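Local atomic coordinates of NAD-dependent L-serine dehydrogenase (Pseudomonas aeruginosa, PDB entry 3OBB), a protein that catalyses the NAD-dependent oxidation of L-serine and methyl-L-serine, with low activity toward beta-hydroxyisobutyrate, and works as a homotetramer. Residues A[232-246]-A[278-292]. Residues are numbered along the deposited sequence; the frame is centred on the assembly and turned at random.
With ACT (acetate ion), chain D.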
# COMPACT_ATOMS: atom_id res chain seq x y z
N PRO A 232 -6.12 -14.50 -21.70
CA PRO A 232 -7.36 -14.65 -20.92
C PRO A 232 -8.28 -13.42 -20.91
O PRO A 232 -9.49 -13.58 -20.85
CB PRO A 232 -6.86 -14.95 -19.51
CG PRO A 232 -5.55 -15.68 -19.74
CD PRO A 232 -4.94 -14.93 -20.92
N ALA A 233 -7.73 -12.22 -20.99
CA ALA A 233 -8.55 -11.00 -20.94
C ALA A 233 -9.55 -10.90 -22.08
O ALA A 233 -10.61 -10.28 -21.94
CB ALA A 233 -7.68 -9.76 -20.87
N SER A 234 -9.23 -11.53 -23.21
CA SER A 234 -10.07 -11.47 -24.39
C SER A 234 -11.14 -12.55 -24.41
O SER A 234 -11.92 -12.63 -25.36
CB SER A 234 -9.22 -11.51 -25.68
OG SER A 234 -8.35 -10.37 -25.76
N ARG A 235 -11.19 -13.38 -23.37
CA ARG A 235 -12.24 -14.40 -23.26
C ARG A 235 -12.74 -14.41 -21.82
O ARG A 235 -12.92 -15.47 -21.19
CB ARG A 235 -11.71 -15.78 -23.67
CG ARG A 235 -10.46 -16.20 -22.91
CD ARG A 235 -9.92 -17.55 -23.41
NE ARG A 235 -8.93 -18.09 -22.48
CZ ARG A 235 -7.62 -17.93 -22.58
NH1 ARG A 235 -7.07 -17.21 -23.57
NH2 ARG A 235 -6.85 -18.49 -21.67
N ASP A 236 -12.94 -13.20 -21.29
CA ASP A 236 -13.58 -13.01 -20.01
C ASP A 236 -12.80 -13.66 -18.85
O ASP A 236 -13.39 -14.18 -17.90
CB ASP A 236 -14.99 -13.61 -20.07
CG ASP A 236 -16.06 -12.58 -19.77
OD1 ASP A 236 -15.91 -11.83 -18.75
OD2 ASP A 236 -17.01 -12.49 -20.61
N TYR A 237 -11.48 -13.65 -18.96
CA TYR A 237 -10.63 -14.19 -17.90
C TYR A 237 -10.95 -15.65 -17.56
O TYR A 237 -10.73 -16.05 -16.44
CB TYR A 237 -10.71 -13.28 -16.66
CG TYR A 237 -10.36 -11.85 -17.02
CD1 TYR A 237 -11.36 -10.93 -17.29
CD2 TYR A 237 -9.02 -11.44 -17.17
CE1 TYR A 237 -11.07 -9.63 -17.67
CE2 TYR A 237 -8.71 -10.12 -17.53
CZ TYR A 237 -9.75 -9.22 -17.77
OH TYR A 237 -9.50 -7.92 -18.14
N SER A 238 -11.41 -16.46 -18.52
CA SER A 238 -11.54 -17.91 -18.29
C SER A 238 -10.19 -18.59 -18.52
O SER A 238 -9.41 -18.13 -19.37
CB SER A 238 -12.57 -18.52 -19.24
OG SER A 238 -12.17 -18.28 -20.59
N GLY A 239 -9.92 -19.66 -17.79
CA GLY A 239 -8.70 -20.45 -17.94
C GLY A 239 -7.50 -19.73 -17.40
O GLY A 239 -7.61 -18.97 -16.43
N GLY A 240 -6.34 -19.94 -18.04
CA GLY A 240 -5.08 -19.34 -17.60
C GLY A 240 -4.62 -19.80 -16.22
O GLY A 240 -4.52 -20.97 -15.95
N PHE A 241 -4.34 -18.86 -15.33
CA PHE A 241 -3.73 -19.21 -14.05
C PHE A 241 -4.59 -18.55 -12.98
O PHE A 241 -4.64 -17.33 -12.88
CB PHE A 241 -2.28 -18.70 -14.05
CG PHE A 241 -1.57 -18.82 -12.72
CD1 PHE A 241 -1.07 -17.70 -12.10
CD2 PHE A 241 -1.38 -20.06 -12.10
CE1 PHE A 241 -0.35 -17.81 -10.84
CE2 PHE A 241 -0.69 -20.16 -10.89
CZ PHE A 241 -0.18 -19.01 -10.26
N MSE A 242 -5.28 -19.37 -12.19
CA MSE A 242 -6.33 -18.89 -11.31
C MSE A 242 -5.82 -17.85 -10.33
O MSE A 242 -4.74 -17.99 -9.75
CB MSE A 242 -6.91 -20.03 -10.48
CG MSE A 242 -7.44 -21.20 -11.26
SE MSE A 242 -8.57 -22.36 -10.13
CE MSE A 242 -7.73 -22.31 -8.43
N ALA A 243 -6.64 -16.83 -10.11
CA ALA A 243 -6.37 -15.81 -9.10
C ALA A 243 -6.12 -16.44 -7.73
O ALA A 243 -5.30 -15.94 -6.95
CB ALA A 243 -7.58 -14.82 -9.03
N GLN A 244 -6.84 -17.52 -7.44
CA GLN A 244 -6.72 -18.18 -6.13
C GLN A 244 -5.32 -18.74 -5.95
O GLN A 244 -4.73 -18.63 -4.87
CB GLN A 244 -7.77 -19.26 -5.94
CG GLN A 244 -7.74 -19.91 -4.57
CD GLN A 244 -8.85 -20.98 -4.43
OE1 GLN A 244 -9.41 -21.44 -5.43
NE2 GLN A 244 -9.13 -21.38 -3.20
N LEU A 245 -4.77 -19.33 -7.03
CA LEU A 245 -3.39 -19.82 -7.05
C LEU A 245 -2.34 -18.71 -6.94
O LEU A 245 -1.33 -18.85 -6.22
CB LEU A 245 -3.14 -20.65 -8.31
CG LEU A 245 -3.88 -21.99 -8.41
CD1 LEU A 245 -3.58 -22.67 -9.76
CD2 LEU A 245 -3.53 -22.90 -7.22
N MSE A 246 -2.54 -17.61 -7.67
CA MSE A 246 -1.70 -16.44 -7.46
C MSE A 246 -1.75 -15.96 -5.99
O MSE A 246 -0.71 -15.63 -5.42
CB MSE A 246 -2.10 -15.31 -8.41
CG MSE A 246 -1.27 -14.03 -8.20
SE MSE A 246 0.67 -14.41 -8.31
CE MSE A 246 0.72 -14.07 -10.20
N LEU A 278 -10.94 -12.28 -4.48
CA LEU A 278 -11.54 -13.49 -3.93
C LEU A 278 -12.89 -13.21 -3.28
O LEU A 278 -13.85 -13.95 -3.54
CB LEU A 278 -10.60 -14.22 -2.96
CG LEU A 278 -9.15 -14.56 -3.41
CD1 LEU A 278 -8.43 -15.43 -2.35
CD2 LEU A 278 -9.00 -15.22 -4.79
N LYS A 279 -12.96 -12.13 -2.48
CA LYS A 279 -14.24 -11.73 -1.89
C LYS A 279 -15.27 -11.55 -3.01
O LYS A 279 -16.43 -11.87 -2.81
CB LYS A 279 -14.16 -10.44 -1.03
CG LYS A 279 -13.02 -10.28 0.06
CD LYS A 279 -12.64 -11.55 0.87
CE LYS A 279 -13.45 -11.69 2.14
NZ LYS A 279 -13.76 -13.15 2.40
N GLN A 280 -14.83 -11.04 -4.16
CA GLN A 280 -15.71 -10.77 -5.29
C GLN A 280 -16.14 -12.00 -6.12
O GLN A 280 -16.99 -11.87 -6.99
CB GLN A 280 -15.10 -9.70 -6.23
CG GLN A 280 -15.16 -8.28 -5.66
CD GLN A 280 -14.24 -7.27 -6.40
OE1 GLN A 280 -13.88 -6.22 -5.85
NE2 GLN A 280 -13.82 -7.61 -7.62
N GLY A 281 -15.60 -13.17 -5.83
CA GLY A 281 -16.02 -14.38 -6.51
C GLY A 281 -15.15 -14.82 -7.66
O GLY A 281 -15.54 -15.73 -8.43
N TYR A 282 -13.96 -14.20 -7.78
CA TYR A 282 -13.08 -14.40 -8.95
C TYR A 282 -11.92 -15.39 -8.73
O TYR A 282 -10.94 -15.38 -9.46
CB TYR A 282 -12.50 -13.05 -9.44
CG TYR A 282 -13.52 -12.05 -9.92
CD1 TYR A 282 -14.52 -12.43 -10.84
CD2 TYR A 282 -13.52 -10.74 -9.48
CE1 TYR A 282 -15.50 -11.54 -11.27
CE2 TYR A 282 -14.49 -9.81 -9.93
CZ TYR A 282 -15.48 -10.23 -10.83
OH TYR A 282 -16.44 -9.35 -11.33
N ALA A 283 -12.02 -16.21 -7.70
CA ALA A 283 -10.99 -17.21 -7.38
C ALA A 283 -10.59 -18.08 -8.58
O ALA A 283 -9.41 -18.33 -8.79
CB ALA A 283 -11.46 -18.11 -6.21
N GLU A 284 -11.55 -18.48 -9.40
CA GLU A 284 -11.20 -19.34 -10.52
C GLU A 284 -11.03 -18.63 -11.86
O GLU A 284 -10.91 -19.31 -12.89
CB GLU A 284 -12.21 -20.48 -10.70
CG GLU A 284 -12.52 -21.26 -9.43
CD GLU A 284 -12.53 -22.76 -9.66
OE1 GLU A 284 -12.87 -23.25 -10.77
OE2 GLU A 284 -12.18 -23.45 -8.68
N ARG A 285 -11.02 -17.30 -11.87
CA ARG A 285 -10.71 -16.57 -13.10
C ARG A 285 -9.19 -16.52 -13.24
O ARG A 285 -8.43 -16.70 -12.25
CB ARG A 285 -11.34 -15.16 -13.13
CG ARG A 285 -12.87 -15.16 -12.99
CD ARG A 285 -13.57 -14.83 -14.34
NE ARG A 285 -14.98 -14.48 -14.11
CZ ARG A 285 -15.68 -13.60 -14.82
NH1 ARG A 285 -15.13 -12.94 -15.84
NH2 ARG A 285 -16.95 -13.37 -14.50
N ASP A 286 -8.73 -16.28 -14.47
CA ASP A 286 -7.31 -16.04 -14.69
C ASP A 286 -6.85 -14.83 -13.86
O ASP A 286 -7.60 -13.85 -13.72
CB ASP A 286 -7.03 -15.78 -16.16
CG ASP A 286 -5.60 -15.31 -16.38
OD1 ASP A 286 -4.69 -16.19 -16.27
OD2 ASP A 286 -5.39 -14.07 -16.59
N PHE A 287 -5.63 -14.88 -13.32
CA PHE A 287 -5.18 -13.84 -12.40
C PHE A 287 -5.17 -12.44 -13.03
O PHE A 287 -5.20 -11.46 -12.30
CB PHE A 287 -3.80 -14.20 -11.78
CG PHE A 287 -2.64 -14.08 -12.76
CD1 PHE A 287 -2.60 -14.87 -13.92
CD2 PHE A 287 -1.62 -13.14 -12.54
CE1 PHE A 287 -1.52 -14.76 -14.82
CE2 PHE A 287 -0.54 -13.02 -13.42
CZ PHE A 287 -0.49 -13.82 -14.57
N SER A 288 -5.13 -12.31 -14.36
CA SER A 288 -5.23 -10.97 -14.97
C SER A 288 -6.60 -10.29 -14.79
O SER A 288 -6.76 -9.11 -15.11
CB SER A 288 -4.73 -10.95 -16.44
OG SER A 288 -5.60 -11.63 -17.32
N VAL A 289 -7.57 -11.03 -14.24
CA VAL A 289 -8.89 -10.51 -13.85
C VAL A 289 -8.77 -9.33 -12.86
O VAL A 289 -9.72 -8.52 -12.68
CB VAL A 289 -9.79 -11.63 -13.27
CG1 VAL A 289 -9.42 -11.97 -11.79
CG2 VAL A 289 -11.27 -11.26 -13.41
N VAL A 290 -7.57 -9.17 -12.30
CA VAL A 290 -7.28 -8.01 -11.47
C VAL A 290 -7.61 -6.73 -12.24
O VAL A 290 -7.92 -5.72 -11.61
CB VAL A 290 -5.80 -8.08 -10.95
CG1 VAL A 290 -4.79 -7.72 -12.04
CG2 VAL A 290 -5.59 -7.23 -9.69
N GLN A 291 -7.57 -6.78 -13.58
CA GLN A 291 -8.00 -5.66 -14.45
C GLN A 291 -9.35 -5.07 -14.04
O GLN A 291 -9.55 -3.87 -14.13
CB GLN A 291 -8.04 -6.08 -15.94
CG GLN A 291 -8.19 -4.89 -16.95
CD GLN A 291 -7.01 -3.92 -16.90
OE1 GLN A 291 -6.01 -4.11 -17.59
NE2 GLN A 291 -7.12 -2.89 -16.09
N LYS A 292 -10.28 -5.92 -13.58
CA LYS A 292 -11.63 -5.52 -13.24
C LYS A 292 -11.70 -4.54 -12.04
O LYS A 292 -12.64 -3.71 -11.94
CB LYS A 292 -12.45 -6.77 -12.91
CG LYS A 292 -12.76 -7.66 -14.12
CD LYS A 292 -13.98 -8.54 -13.80
CE LYS A 292 -14.29 -9.53 -14.92
NZ LYS A 292 -15.04 -8.75 -15.96
C ACT D . -5.75 -21.64 -20.86
O ACT D . -6.68 -21.37 -20.07
OXT ACT D . -6.10 -21.71 -22.05
CH3 ACT D . -4.33 -21.86 -20.44
O HOH W 1 -5.05 -11.53 -20.03
O HOH W 2 -8.66 -19.87 -14.05
O HOH W 3 -11.12 -22.99 -6.16
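Asp286 N bonds to Tyr237 O (2.8 Å) where two parts of the helical C-terminal domain meet: the loop that runs into helix 243-260 and the turns that follow helix 265-279. A single beta bridge between Met242 and Asp286 joins them, with Phe287 N to Phe241 O and Ala243 N to Arg285 O as its bonds. The Asp286 carboxylate accepts bonds on both oxygens. Asp286 OD1 receives Phe241 N on its anti lone pair in a nearly straight bond (2.9 Å) and is also bonded to Tyr221 OH. Asp286 OD2 accepts Ser288 N from above the carboxylate plane, closing an Asx turn, and takes Ser288 OG as a second donor nearly along the C-O axis. CG of Asp286 lies anti to its own backbone N (chi1 171°), which brings the group against CB and CG of Pro232. The Tyr237 ring is sandwiched: Val289 CA makes a CH-pi contact over one face, 3.8 Å from the ring centroid, and Ala233 CA covers the opposite face. Ser288 OG sits in plane at the ring edge, and the phenol OH bonds to Pro223 O and Gln298 NE2. Phe241 turns its edge to the face of Phe287 in a T-shaped pair, planes at 75°, near the NAD-binding Lys248. Met246 CE reaches the Phe287 ring obliquely, 3.4 Å from CD2. At the exposed end, Arg285 NH1 makes a salt bridge to Asp236 OD1 (3.2 Å), its hydrogen bond weak, and a weak bond to Asp236 O (3.0 Å), guanidinium and carboxylate planes 73° apart.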